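Local coordinates for protein arginyl-trna synthetase (Thermus thermophilus, PDB 1IQ0) that probably catalyses the ATP-dependent attachment of L-arginine to tRNA(Arg), working as a monomeric class I aminoacyl-tRNA synthetase, at residues Leu204-Glu208 against Arg209-Arg213; Glu215-Arg218 against Ile219-Ala222; Met224-Met227 against His228-Ala232; Leu255-Ser259 against Pro260-Arg264; Thr298-Tyr301 against Tyr302-Asp305. All coordinates share one frame; numbering follows the deposited sequence.

Interaction 1. Residues Leu204-Glu208 against Arg209-Arg213; sequences LHALE and RGELR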
loop_
_atom_site.group_PDB
_atom_site.type_symbol
_atom_site.label_atom_id
_atom_site.label_comp_id
_atom_site.label_asym_id
_atom_site.label_seq_id
_atom_site.Cartn_x
_atom_site.Cartn_y
_atom_site.Cartn_z
ATOM N N LEU A 204 -16.826 30.390 -4.346
ATOM C CA LEU A 204 -15.423 30.002 -4.250
ATOM C C LEU A 204 -14.690 30.975 -3.327
ATOM O O LEU A 204 -13.852 30.571 -2.523
ATOM C CB LEU A 204 -14.760 30.024 -5.633
ATOM C CG LEU A 204 -13.706 28.959 -5.976
ATOM C CD1 LEU A 204 -12.774 29.516 -7.060
ATOM C CD2 LEU A 204 -12.910 28.543 -4.742
ATOM N N HIS A 205 -15.002 32.262 -3.464
ATOM C CA HIS A 205 -14.385 33.298 -2.639
ATOM C C HIS A 205 -14.723 33.060 -1.161
ATOM O O HIS A 205 -13.850 33.125 -0.297
ATOM C CB HIS A 205 -14.883 34.683 -3.077
ATOM C CG HIS A 205 -14.289 35.817 -2.298
ATOM N ND1 HIS A 205 -15.036 36.610 -1.449
ATOM C CD2 HIS A 205 -13.025 36.298 -2.247
ATOM C CE1 HIS A 205 -14.254 37.533 -0.913
ATOM N NE2 HIS A 205 -13.030 37.365 -1.381
ATOM N N ALA A 206 -15.991 32.784 -0.871
ATOM C CA ALA A 206 -16.397 32.532 0.505
ATOM C C ALA A 206 -15.758 31.234 1.001
ATOM O O ALA A 206 -15.363 31.124 2.163
ATOM C CB ALA A 206 -17.926 32.445 0.605
ATOM N N LEU A 207 -15.658 30.251 0.114
ATOM C CA LEU A 207 -15.059 28.977 0.473
ATOM C C LEU A 207 -13.592 29.220 0.828
ATOM O O LEU A 207 -13.108 28.744 1.859
ATOM C CB LEU A 207 -15.157 27.995 -0.698
ATOM C CG LEU A 207 -14.734 26.557 -0.391
ATOM C CD1 LEU A 207 -15.770 25.900 0.521
ATOM C CD2 LEU A 207 -14.615 25.773 -1.700
ATOM N N GLU A 208 -12.899 29.972 -0.023
ATOM C CA GLU A 208 -11.486 30.279 0.198
ATOM C C GLU A 208 -11.247 31.050 1.500
ATOM O O GLU A 208 -10.174 30.955 2.086
ATOM C CB GLU A 208 -10.913 31.048 -1.008
ATOM C CG GLU A 208 -10.712 30.153 -2.252
ATOM C CD GLU A 208 -10.178 30.884 -3.477
ATOM O OE1 GLU A 208 -9.928 32.104 -3.415
ATOM O OE2 GLU A 208 -10.005 30.229 -4.522
ATOM N N ARG A 209 -12.251 31.789 1.962
ATOM C CA ARG A 209 -12.130 32.555 3.207
ATOM C C ARG A 209 -12.362 31.653 4.420
ATOM O O ARG A 209 -12.320 32.114 5.561
ATOM C CB ARG A 209 -13.156 33.687 3.243
ATOM C CG ARG A 209 -13.088 34.640 2.066
ATOM C CD ARG A 209 -14.203 35.674 2.146
ATOM N NE ARG A 209 -13.646 36.980 2.444
ATOM C CZ ARG A 209 -13.749 37.609 3.605
ATOM N NH1 ARG A 209 -14.413 37.076 4.619
ATOM N NH2 ARG A 209 -13.137 38.763 3.754
ATOM N N GLY A 210 -12.626 30.374 4.160
ATOM C CA GLY A 210 -12.860 29.422 5.229
ATOM C C GLY A 210 -14.227 29.543 5.877
ATOM O O GLY A 210 -14.419 29.096 7.006
ATOM N N GLU A 211 -15.187 30.124 5.164
ATOM C CA GLU A 211 -16.523 30.321 5.709
ATOM C C GLU A 211 -17.546 29.216 5.425
ATOM O O GLU A 211 -18.694 29.308 5.866
ATOM C CB GLU A 211 -17.056 31.689 5.250
ATOM C CG GLU A 211 -16.412 32.858 6.003
ATOM C CD GLU A 211 -16.588 34.200 5.312
ATOM O OE1 GLU A 211 -17.607 34.398 4.617
ATOM O OE2 GLU A 211 -15.708 35.072 5.476
ATOM N N LEU A 212 -17.134 28.174 4.706
ATOM C CA LEU A 212 -18.029 27.060 4.402
ATOM C C LEU A 212 -17.441 25.720 4.836
ATOM O O LEU A 212 -17.781 24.681 4.268
ATOM C CB LEU A 212 -18.330 26.985 2.893
ATOM C CG LEU A 212 -19.227 28.009 2.185
ATOM C CD1 LEU A 212 -20.526 28.204 2.968
ATOM C CD2 LEU A 212 -18.498 29.311 2.047
ATOM N N ARG A 213 -16.561 25.721 5.830
ATOM C CA ARG A 213 -15.966 24.462 6.238
ATOM C C ARG A 213 -16.981 23.424 6.725
ATOM O O ARG A 213 -16.890 22.247 6.361
ATOM C CB ARG A 213 -14.898 24.651 7.320
ATOM C CG ARG A 213 -14.149 23.333 7.534
ATOM C CD ARG A 213 -13.440 23.189 8.864
ATOM N NE ARG A 213 -12.092 23.725 8.834
ATOM C CZ ARG A 213 -11.031 23.118 9.360
ATOM N NH1 ARG A 213 -11.150 21.942 9.960
ATOM N NH2 ARG A 213 -9.847 23.700 9.289
HETATM O O HOH W 1 -14.655 27.386 3.722
#
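Arg209 folds back over the ring of His205, one helical turn earlier. The ring swings that way because His205 CG stands anti to the backbone N (chi1 -179°). Arg209 CD lies over one face of the His205 ring, 4.0 Å from the centroid, as a CH-pi contact. Beyond it the Arg209 chain bends at chi3 (110°). The guanidinium plane ends up 46° from the ring plane, oblique to it. The bend brings the guanidinium to Glu211. Arg209 NH1 meets Glu211 OE2 at 2.5 Å in a salt bridge, nearly along the C-O axis and in the guanidinium plane. That distance is very short and not to be taken too exactly. On another side Leu212 CD2 presses on Ala206 CB at 3.5 Å, tighter than usual. Leu212 CB meets Leu207 CD1 at 3.7 Å, the two side chains crossing at about a right angle. The backbone closes as a Schellman motif. Glu211 N bonds to Ala206 O at 3.2 Å, and Gly210, with positive phi, gives its N to Leu207 O at 2.9 Å. Leu207 O also accepts a hydrogen bond from water 1, which accepts one from Leu212 N. Backbone bonds and a bridging water thus hold the helix end, with Leu212 against Ala206 and Leu207 and a charge pair between exposed residues.

Interaction 2. Residues Glu215-Arg218 against Ile219-Ala222; sequences EVNR and ILLA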
loop_
_atom_site.group_PDB
_atom_site.type_symbol
_atom_site.label_atom_id
_atom_site.label_comp_id
_atom_site.label_asym_id
_atom_site.label_seq_id
_atom_site.Cartn_x
_atom_site.Cartn_y
_atom_site.Cartn_z
ATOM N N GLU A 215 -20.066 23.036 5.919
ATOM C CA GLU A 215 -20.782 22.489 4.775
ATOM C C GLU A 215 -19.939 21.418 4.074
ATOM O O GLU A 215 -20.466 20.403 3.627
ATOM C CB GLU A 215 -21.145 23.602 3.783
ATOM C CG GLU A 215 -22.325 24.471 4.227
ATOM C CD GLU A 215 -21.942 25.573 5.207
ATOM O OE1 GLU A 215 -20.813 25.557 5.747
ATOM O OE2 GLU A 215 -22.783 26.465 5.444
ATOM N N VAL A 216 -18.631 21.653 3.976
ATOM C CA VAL A 216 -17.730 20.700 3.341
ATOM C C VAL A 216 -17.592 19.466 4.228
ATOM O O VAL A 216 -17.614 18.331 3.746
ATOM C CB VAL A 216 -16.320 21.313 3.126
ATOM C CG1 VAL A 216 -15.327 20.217 2.719
ATOM C CG2 VAL A 216 -16.374 22.399 2.051
ATOM N N ASN A 217 -17.455 19.699 5.530
ATOM C CA ASN A 217 -17.300 18.612 6.487
ATOM C C ASN A 217 -18.445 17.601 6.405
ATOM O O ASN A 217 -18.222 16.407 6.593
ATOM C CB ASN A 217 -17.205 19.171 7.906
ATOM C CG ASN A 217 -16.701 18.145 8.903
ATOM O OD1 ASN A 217 -17.328 17.900 9.933
ATOM N ND2 ASN A 217 -15.560 17.544 8.604
ATOM N N ARG A 218 -19.661 18.072 6.118
ATOM C CA ARG A 218 -20.815 17.173 6.015
ATOM C C ARG A 218 -20.592 16.153 4.913
ATOM O O ARG A 218 -20.915 14.976 5.069
ATOM C CB ARG A 218 -22.109 17.938 5.709
ATOM C CG ARG A 218 -22.598 18.834 6.828
ATOM C CD ARG A 218 -23.989 19.389 6.517
ATOM N NE ARG A 218 -25.009 18.338 6.473
ATOM C CZ ARG A 218 -26.311 18.563 6.306
ATOM N NH1 ARG A 218 -26.763 19.804 6.165
ATOM N NH2 ARG A 218 -27.165 17.547 6.290
ATOM N N ILE A 219 -20.045 16.613 3.794
ATOM C CA ILE A 219 -19.777 15.728 2.675
ATOM C C ILE A 219 -18.649 14.770 3.044
ATOM O O ILE A 219 -18.749 13.569 2.790
ATOM C CB ILE A 219 -19.392 16.537 1.417
ATOM C CG1 ILE A 219 -20.540 17.487 1.050
ATOM C CG2 ILE A 219 -19.079 15.594 0.259
ATOM C CD1 ILE A 219 -20.303 18.287 -0.228
ATOM N N LEU A 220 -17.590 15.296 3.664
ATOM C CA LEU A 220 -16.445 14.478 4.066
ATOM C C LEU A 220 -16.833 13.347 5.029
ATOM O O LEU A 220 -16.335 12.232 4.907
ATOM C CB LEU A 220 -15.349 15.344 4.710
ATOM C CG LEU A 220 -14.191 14.545 5.340
ATOM C CD1 LEU A 220 -13.494 13.705 4.274
ATOM C CD2 LEU A 220 -13.207 15.490 6.009
ATOM N N LEU A 221 -17.715 13.627 5.981
ATOM C CA LEU A 221 -18.135 12.595 6.921
ATOM C C LEU A 221 -18.768 11.403 6.196
ATOM O O LEU A 221 -18.516 10.254 6.557
ATOM C CB LEU A 221 -19.103 13.177 7.955
ATOM C CG LEU A 221 -18.409 14.038 9.028
ATOM C CD1 LEU A 221 -19.452 14.704 9.938
ATOM C CD2 LEU A 221 -17.479 13.159 9.857
ATOM N N ALA A 222 -19.567 11.679 5.164
ATOM C CA ALA A 222 -20.212 10.619 4.389
ATOM C C ALA A 222 -19.189 9.879 3.524
ATOM O O ALA A 222 -19.293 8.669 3.324
ATOM C CB ALA A 222 -21.332 11.204 3.509
#
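Val216 O is gripped by two backbone N-H groups of the next turn. Leu220 N bonds to Val216 O at 3.0 Å, nearly straight. Ile219 N also lies 3.0 Å from Val216 O, but its N-H...O angle of 122° makes that bond weak. The neighbouring carbonyl, Asn217 O, accepts from Leu221 N at 2.9 Å. This is regular alpha-helical bonding in the middle of helix 213-229. The side-chain part centres on Asn217, whose CG is anti to the backbone N (chi1 -166°). That torsion carries the amide along the helix toward Leu220 and Leu221. Asn217 OD1 rests 3.8 Å from Leu221 CD1, and Asn217 ND2 is 4.1 Å from Leu220 CD2. Both leucines pass the amide obliquely. Leu221 CG also lies 3.4 Å from Asn217 O, close beside the helical bond. With an alanine in place of Leu221, the OD1 side of the Asn217 amide would probably lose its apolar neighbour and a gap would open beside it. Asn217 ND2 bonds to Tyr324 OH, and Leu220 and Leu221 also touch Tyr324. Trp239 of strand 236-239 packs on Val216, Asn217 and Leu220. Ile219 faces helices 154-165 and 176-189.

Interaction 3. Residues Met224-Met227 against His228-Ala232; sequences MATM and HALNA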
loop_
_atom_site.group_PDB
_atom_site.type_symbol
_atom_site.label_atom_id
_atom_site.label_comp_id
_atom_site.label_asym_id
_atom_site.label_seq_id
_atom_site.Cartn_x
_atom_site.Cartn_y
_atom_site.Cartn_z
ATOM N N MET A 224 -16.208 9.463 4.363
ATOM C CA MET A 224 -15.452 8.696 5.343
ATOM C C MET A 224 -16.110 7.364 5.682
ATOM O O MET A 224 -15.429 6.432 6.106
ATOM C CB MET A 224 -15.240 9.522 6.616
ATOM C CG MET A 224 -14.178 8.953 7.547
ATOM S SD MET A 224 -13.548 10.202 8.704
ATOM C CE MET A 224 -12.955 11.434 7.554
ATOM N N ALA A 225 -17.425 7.268 5.498
ATOM C CA ALA A 225 -18.120 6.013 5.776
ATOM C C ALA A 225 -17.640 4.978 4.754
ATOM O O ALA A 225 -17.496 3.794 5.067
ATOM C CB ALA A 225 -19.629 6.206 5.675
ATOM N N THR A 226 -17.384 5.441 3.534
ATOM C CA THR A 226 -16.901 4.578 2.462
ATOM C C THR A 226 -15.451 4.153 2.751
ATOM O O THR A 226 -15.083 2.989 2.569
ATOM C CB THR A 226 -16.955 5.310 1.106
ATOM O OG1 THR A 226 -18.277 5.818 0.894
ATOM C CG2 THR A 226 -16.590 4.367 -0.035
ATOM N N MET A 227 -14.636 5.103 3.204
ATOM C CA MET A 227 -13.239 4.825 3.531
ATOM C C MET A 227 -13.194 3.750 4.611
ATOM O O MET A 227 -12.398 2.815 4.544
ATOM C CB MET A 227 -12.556 6.092 4.051
ATOM C CG MET A 227 -12.404 7.199 3.015
ATOM S SD MET A 227 -11.887 8.769 3.766
ATOM C CE MET A 227 -12.582 9.965 2.563
ATOM N N HIS A 228 -14.061 3.903 5.607
ATOM C CA HIS A 228 -14.160 2.966 6.716
ATOM C C HIS A 228 -14.583 1.575 6.230
ATOM O O HIS A 228 -14.024 0.568 6.659
ATOM C CB HIS A 228 -15.175 3.477 7.743
ATOM C CG HIS A 228 -15.331 2.579 8.930
ATOM N ND1 HIS A 228 -14.359 2.454 9.902
ATOM C CD2 HIS A 228 -16.325 1.728 9.279
ATOM C CE1 HIS A 228 -14.748 1.563 10.796
ATOM N NE2 HIS A 228 -15.937 1.107 10.442
ATOM N N ALA A 229 -15.560 1.522 5.330
ATOM C CA ALA A 229 -16.039 0.243 4.809
ATOM C C ALA A 229 -14.969 -0.444 3.975
ATOM O O ALA A 229 -15.026 -1.651 3.764
ATOM C CB ALA A 229 -17.298 0.447 3.971
ATOM N N LEU A 230 -13.998 0.325 3.486
ATOM C CA LEU A 230 -12.920 -0.252 2.692
ATOM C C LEU A 230 -11.797 -0.729 3.602
ATOM O O LEU A 230 -10.771 -1.202 3.136
ATOM C CB LEU A 230 -12.384 0.775 1.694
ATOM C CG LEU A 230 -13.302 1.082 0.510
ATOM C CD1 LEU A 230 -12.713 2.222 -0.312
ATOM C CD2 LEU A 230 -13.471 -0.171 -0.349
ATOM N N ASN A 231 -12.016 -0.596 4.905
ATOM C CA ASN A 231 -11.060 -1.002 5.932
ATOM C C ASN A 231 -9.724 -0.255 5.845
ATOM O O ASN A 231 -8.658 -0.828 6.057
ATOM C CB ASN A 231 -10.845 -2.524 5.884
ATOM C CG ASN A 231 -10.102 -3.051 7.114
ATOM O OD1 ASN A 231 -10.280 -2.552 8.231
ATOM N ND2 ASN A 231 -9.275 -4.071 6.911
ATOM N N ALA A 232 -9.806 1.035 5.530
ATOM C CA ALA A 232 -8.632 1.908 5.435
ATOM C C ALA A 232 -8.452 2.595 6.792
ATOM O O ALA A 232 -9.432 2.841 7.495
ATOM C CB ALA A 232 -8.851 2.954 4.347
#
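Met227 O takes a backbone bond from Ala232 and a weak one from Leu230, where helix 213-229 ends. Among these backbone bonds, His228 N to Met224 O (2.9 Å) and Ala229 N to Ala225 O (3.0 Å) are the last regular helical ones. Leu230 N then divides weakly between Thr226 O and Met227 O. Ala232 N reaches back to Met227 O at 3.3 Å with a fairly straight angle of 162°. Asn231 has positive phi, and Asn231 N bonds to His228 O at 2.9 Å, which completes a Schellman motif. The side-chain carbons of this turn lie against carbonyl oxygens of the turn before. Leu230 has CG anti to the carbonyl carbon (chi1 -73°), which lays CG 3.3 Å from Thr226 O. His228 CB sits 3.4 Å from Met224 O, while Ala229 CB is 3.5 Å from Ala225 O. The polar side chains turn to other parts of the chain. Thr226 OG1 bonds to Asp406 and Lys175, and Asn231 ND2 to the backbone of Gly585. The His228 ring meets Tyr328, their planes at about 40°. Leu230 touches Val405 and Leu409 of helix 405-423 and Leu123 and Ile126 of helix 120-138. Ala232 also touches Ile126.

Interaction 4. Residues Leu255-Ser259 against Pro260-Arg264; sequences LLEQS and PHVFR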
loop_
_atom_site.group_PDB
_atom_site.type_symbol
_atom_site.label_atom_id
_atom_site.label_comp_id
_atom_site.label_asym_id
_atom_site.label_seq_id
_atom_site.Cartn_x
_atom_site.Cartn_y
_atom_site.Cartn_z
ATOM N N LEU A 255 11.799 30.874 2.384
ATOM C CA LEU A 255 12.947 29.996 2.555
ATOM C C LEU A 255 13.616 29.735 1.201
ATOM O O LEU A 255 14.840 29.778 1.089
ATOM C CB LEU A 255 12.506 28.681 3.207
ATOM C CG LEU A 255 13.566 27.598 3.425
ATOM C CD1 LEU A 255 14.733 28.145 4.242
ATOM C CD2 LEU A 255 12.922 26.413 4.133
ATOM N N LEU A 256 12.815 29.504 0.166
ATOM C CA LEU A 256 13.356 29.244 -1.170
ATOM C C LEU A 256 14.073 30.446 -1.802
ATOM O O LEU A 256 15.105 30.282 -2.462
ATOM C CB LEU A 256 12.240 28.765 -2.099
ATOM C CG LEU A 256 11.721 27.363 -1.783
ATOM C CD1 LEU A 256 10.474 27.046 -2.600
ATOM C CD2 LEU A 256 12.833 26.370 -2.078
ATOM N N GLU A 257 13.538 31.650 -1.602
ATOM C CA GLU A 257 14.160 32.842 -2.176
ATOM C C GLU A 257 15.553 33.109 -1.615
ATOM O O GLU A 257 16.263 33.982 -2.106
ATOM C CB GLU A 257 13.272 34.075 -1.969
ATOM C CG GLU A 257 11.923 33.975 -2.658
ATOM C CD GLU A 257 11.126 35.267 -2.589
ATOM O OE1 GLU A 257 11.528 36.247 -3.254
ATOM O OE2 GLU A 257 10.099 35.303 -1.871
ATOM N N GLN A 258 15.937 32.366 -0.582
ATOM C CA GLN A 258 17.265 32.510 0.009
ATOM C C GLN A 258 18.283 31.851 -0.910
ATOM O O GLN A 258 19.480 32.134 -0.839
ATOM C CB GLN A 258 17.332 31.827 1.375
ATOM C CG GLN A 258 16.734 32.620 2.517
ATOM C CD GLN A 258 16.674 31.816 3.803
ATOM O OE1 GLN A 258 17.625 31.107 4.160
ATOM N NE2 GLN A 258 15.560 31.925 4.509
ATOM N N SER A 259 17.797 30.958 -1.765
ATOM C CA SER A 259 18.652 30.243 -2.700
ATOM C C SER A 259 19.011 31.083 -3.913
ATOM O O SER A 259 18.175 31.808 -4.450
ATOM C CB SER A 259 17.965 28.963 -3.178
ATOM O OG SER A 259 18.696 28.367 -4.234
ATOM N N PRO A 260 20.270 30.998 -4.360
ATOM C CA PRO A 260 20.698 31.768 -5.528
ATOM C C PRO A 260 20.007 31.253 -6.794
ATOM O O PRO A 260 19.945 31.953 -7.805
ATOM C CB PRO A 260 22.208 31.546 -5.546
ATOM C CG PRO A 260 22.349 30.166 -4.966
ATOM C CD PRO A 260 21.389 30.218 -3.803
ATOM N N HIS A 261 19.475 30.035 -6.728
ATOM C CA HIS A 261 18.784 29.442 -7.870
ATOM C C HIS A 261 17.278 29.705 -7.878
ATOM O O HIS A 261 16.542 29.131 -8.676
ATOM C CB HIS A 261 19.066 27.944 -7.921
ATOM C CG HIS A 261 20.523 27.623 -8.005
ATOM N ND1 HIS A 261 21.221 27.046 -6.966
ATOM C CD2 HIS A 261 21.432 27.872 -8.977
ATOM C CE1 HIS A 261 22.497 26.956 -7.292
ATOM N NE2 HIS A 261 22.652 27.452 -8.506
ATOM N N VAL A 262 16.827 30.569 -6.975
ATOM C CA VAL A 262 15.416 30.956 -6.896
ATOM C C VAL A 262 15.433 32.467 -7.075
ATOM O O VAL A 262 15.890 33.199 -6.199
ATOM C CB VAL A 262 14.798 30.599 -5.525
ATOM C CG1 VAL A 262 13.460 31.302 -5.355
ATOM C CG2 VAL A 262 14.601 29.091 -5.428
ATOM N N PHE A 263 14.938 32.935 -8.215
ATOM C CA PHE A 263 14.971 34.361 -8.505
ATOM C C PHE A 263 13.899 34.805 -9.493
ATOM O O PHE A 263 13.207 33.979 -10.093
ATOM C CB PHE A 263 16.348 34.702 -9.071
ATOM C CG PHE A 263 16.722 33.869 -10.265
ATOM C CD1 PHE A 263 16.303 34.229 -11.542
ATOM C CD2 PHE A 263 17.441 32.688 -10.104
ATOM C CE1 PHE A 263 16.593 33.424 -12.644
ATOM C CE2 PHE A 263 17.736 31.874 -11.198
ATOM C CZ PHE A 263 17.310 32.241 -12.470
ATOM N N ARG A 264 13.786 36.120 -9.665
ATOM C CA ARG A 264 12.811 36.700 -10.583
ATOM C C ARG A 264 13.493 37.261 -11.822
ATOM O O ARG A 264 14.181 38.279 -11.751
ATOM C CB ARG A 264 12.032 37.838 -9.912
ATOM C CG ARG A 264 11.095 37.422 -8.799
ATOM C CD ARG A 264 10.142 38.563 -8.445
ATOM N NE ARG A 264 9.155 38.162 -7.447
ATOM C CZ ARG A 264 9.444 37.876 -6.182
ATOM N NH1 ARG A 264 10.695 37.949 -5.748
ATOM N NH2 ARG A 264 8.479 37.507 -5.348
#
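This is a helix-to-strand turn in which Val262 closes on Leu256 and a salt bridge joins Glu257 to Arg264. It links helix 248-256 to strand 262-263. Two type I beta turns follow one another, Leu256 to Ser259 and Ser259 to Val262. In the second, Val262 N bonds to Ser259 O at 3.1 Å. Ser259 OG, anti to its own backbone N (chi1 171°), swings round to accept from His261 N at 3.1 Å, an ST turn. The Val262 side chain points toward Leu256 and Glu257. Val262 CG1 reaches Glu257 CA at 3.6 Å, while Val262 CG2 faces Leu256 CB at 4.1 Å. Both methyls thus lie beside these two residues. Further along, an extended Arg264 chain brings NH1 to Glu257 OE1 at 3.1 Å. NH1 meets the carboxylate from above its plane, and the two flat groups are turned 66° apart. Shortening Glu257 to an alanine would probably leave Arg264 NH1 without this charged mate and its guanidinium freer to turn. Pro260 CG lies over one face of the His261 ring, offset toward its rim. Strand 262-263 pairs antiparallel with strand 274-277. Met276 of that strand touches Leu256 and Val262, and Leu274 touches Glu257 and Arg264. Leu256 also packs on Ile306 of helix 301-312.

Interaction 5. Residues Thr298-Tyr301 against Tyr302-Asp305; sequences TATY and YAKD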
loop_
_atom_site.group_PDB
_atom_site.type_symbol
_atom_site.label_atom_id
_atom_site.label_comp_id
_atom_site.label_asym_id
_atom_site.label_seq_id
_atom_site.Cartn_x
_atom_site.Cartn_y
_atom_site.Cartn_z
ATOM N N THR A 298 0.205 35.339 -8.455
ATOM C CA THR A 298 -0.497 34.124 -8.053
ATOM C C THR A 298 0.429 32.926 -7.831
ATOM O O THR A 298 1.278 32.619 -8.669
ATOM C CB THR A 298 -1.555 33.738 -9.099
ATOM O OG1 THR A 298 -2.513 34.799 -9.221
ATOM C CG2 THR A 298 -2.274 32.465 -8.684
ATOM N N ALA A 299 0.254 32.249 -6.699
ATOM C CA ALA A 299 1.072 31.092 -6.366
ATOM C C ALA A 299 0.696 29.906 -7.237
ATOM O O ALA A 299 -0.466 29.723 -7.602
ATOM C CB ALA A 299 0.906 30.732 -4.904
ATOM N N THR A 300 1.692 29.093 -7.558
ATOM C CA THR A 300 1.483 27.922 -8.397
ATOM C C THR A 300 1.224 26.689 -7.536
ATOM O O THR A 300 1.494 26.699 -6.332
ATOM C CB THR A 300 2.729 27.673 -9.267
ATOM O OG1 THR A 300 2.418 26.731 -10.293
ATOM C CG2 THR A 300 3.860 27.116 -8.424
ATOM N N TYR A 301 0.698 25.628 -8.150
ATOM C CA TYR A 301 0.446 24.379 -7.428
ATOM C C TYR A 301 1.777 23.767 -6.986
ATOM O O TYR A 301 1.856 23.079 -5.965
ATOM C CB TYR A 301 -0.313 23.386 -8.311
ATOM C CG TYR A 301 -1.783 23.702 -8.445
ATOM C CD1 TYR A 301 -2.213 24.847 -9.113
ATOM C CD2 TYR A 301 -2.745 22.873 -7.872
ATOM C CE1 TYR A 301 -3.566 25.157 -9.206
ATOM C CE2 TYR A 301 -4.100 23.175 -7.960
ATOM C CZ TYR A 301 -4.503 24.317 -8.626
ATOM O OH TYR A 301 -5.841 24.622 -8.707
ATOM N N TYR A 302 2.821 24.025 -7.766
ATOM C CA TYR A 302 4.154 23.525 -7.454
ATOM C C TYR A 302 4.676 24.154 -6.162
ATOM O O TYR A 302 5.241 23.468 -5.320
ATOM C CB TYR A 302 5.110 23.821 -8.614
ATOM C CG TYR A 302 4.865 22.959 -9.841
ATOM C CD1 TYR A 302 5.580 23.169 -11.024
ATOM C CD2 TYR A 302 3.940 21.911 -9.807
ATOM C CE1 TYR A 302 5.381 22.353 -12.139
ATOM C CE2 TYR A 302 3.736 21.092 -10.912
ATOM C CZ TYR A 302 4.458 21.316 -12.072
ATOM O OH TYR A 302 4.259 20.487 -13.152
ATOM N N ALA A 303 4.479 25.459 -6.004
ATOM C CA ALA A 303 4.928 26.146 -4.801
ATOM C C ALA A 303 4.162 25.592 -3.595
ATOM O O ALA A 303 4.745 25.345 -2.539
ATOM C CB ALA A 303 4.699 27.655 -4.933
ATOM N N LYS A 304 2.858 25.389 -3.757
ATOM C CA LYS A 304 2.044 24.858 -2.667
ATOM C C LYS A 304 2.429 23.421 -2.313
ATOM O O LYS A 304 2.403 23.050 -1.137
ATOM C CB LYS A 304 0.549 24.944 -3.009
ATOM C CG LYS A 304 0.035 26.382 -3.127
ATOM C CD LYS A 304 -1.491 26.471 -3.060
ATOM C CE LYS A 304 -2.030 25.965 -1.722
ATOM N NZ LYS A 304 -1.451 26.673 -0.525
ATOM N N ASP A 305 2.785 22.612 -3.316
ATOM C CA ASP A 305 3.194 21.232 -3.042
ATOM C C ASP A 305 4.496 21.250 -2.249
ATOM O O ASP A 305 4.687 20.457 -1.327
ATOM C CB ASP A 305 3.397 20.434 -4.337
ATOM C CG ASP A 305 2.085 20.109 -5.040
ATOM O OD1 ASP A 305 1.042 20.035 -4.354
ATOM O OD2 ASP A 305 2.097 19.912 -6.273
#
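The backbone of Thr300 and Tyr301 turns from an extended approach into the first turn of helix 301-312, where Lys304 N bonds to Thr300 O at 3.2 Å and Asp305 N to Tyr301 O at 2.8 Å. Thr300 holds the N-cap position. As modelled, its OG1 stands anti to the backbone N (chi1 -167°), and the methyl CG2 falls in the crowded position between N and the carbonyl carbon. The methyl then faces the first turn, but it comes so close to Ala303 N that this rotation is doubtful. In this model Thr300 OG1 is 3.7 Å from Tyr302 N, and no side-chain cap is seen. With the same doubt, Thr300 CG2 lies 3.5 Å from Tyr302 CB and 3.6 Å from Ala303 CB. The helix begins within the long segment between strands 236-239 and 348-354 of the mixed sheet. That is where class I synthetases carry an insertion between the two halves of their Rossmann fold, consistent with a connective insertion. Ala303 packs on Leu249 and Leu253 of helix 248-256, and Ala299 also touches Leu249. Asp305 OD2 lies 3.2 Å from Tyr301 O, and both atoms are acceptors. Lys304 CG passes 3.5 Å from Thr300 O. Beyond it the Lys304 chain bends at chi3 and chi4, and NZ makes a salt bridge with Glu240. Tyr302 touches Pro360 in a loop, and Asp305 touches His359. The Tyr301 side chain is poorly ordered.

In the fold
All five contacts are local and run in series along the chain; none nests in or crosses another. Interaction 1 closes the loop between helices 197-208 and 213-229. Interaction 2 is a turn within the second of these helices, and interaction 3 is its C-terminal end. Leu207 CD1 of interaction 1 touches Val216 CG2 of interaction 2, and Leu220 CD1 packs on Met227 CE of interaction 3. Next along the chain, interaction 4 turns helix 248-256 into strand 262-263, and interaction 5 starts helix 301-312, which packs against helix 248-256. Their centres are about 15 Å apart. Interactions 3 and 4 lie farthest apart, about 42 Å between centres.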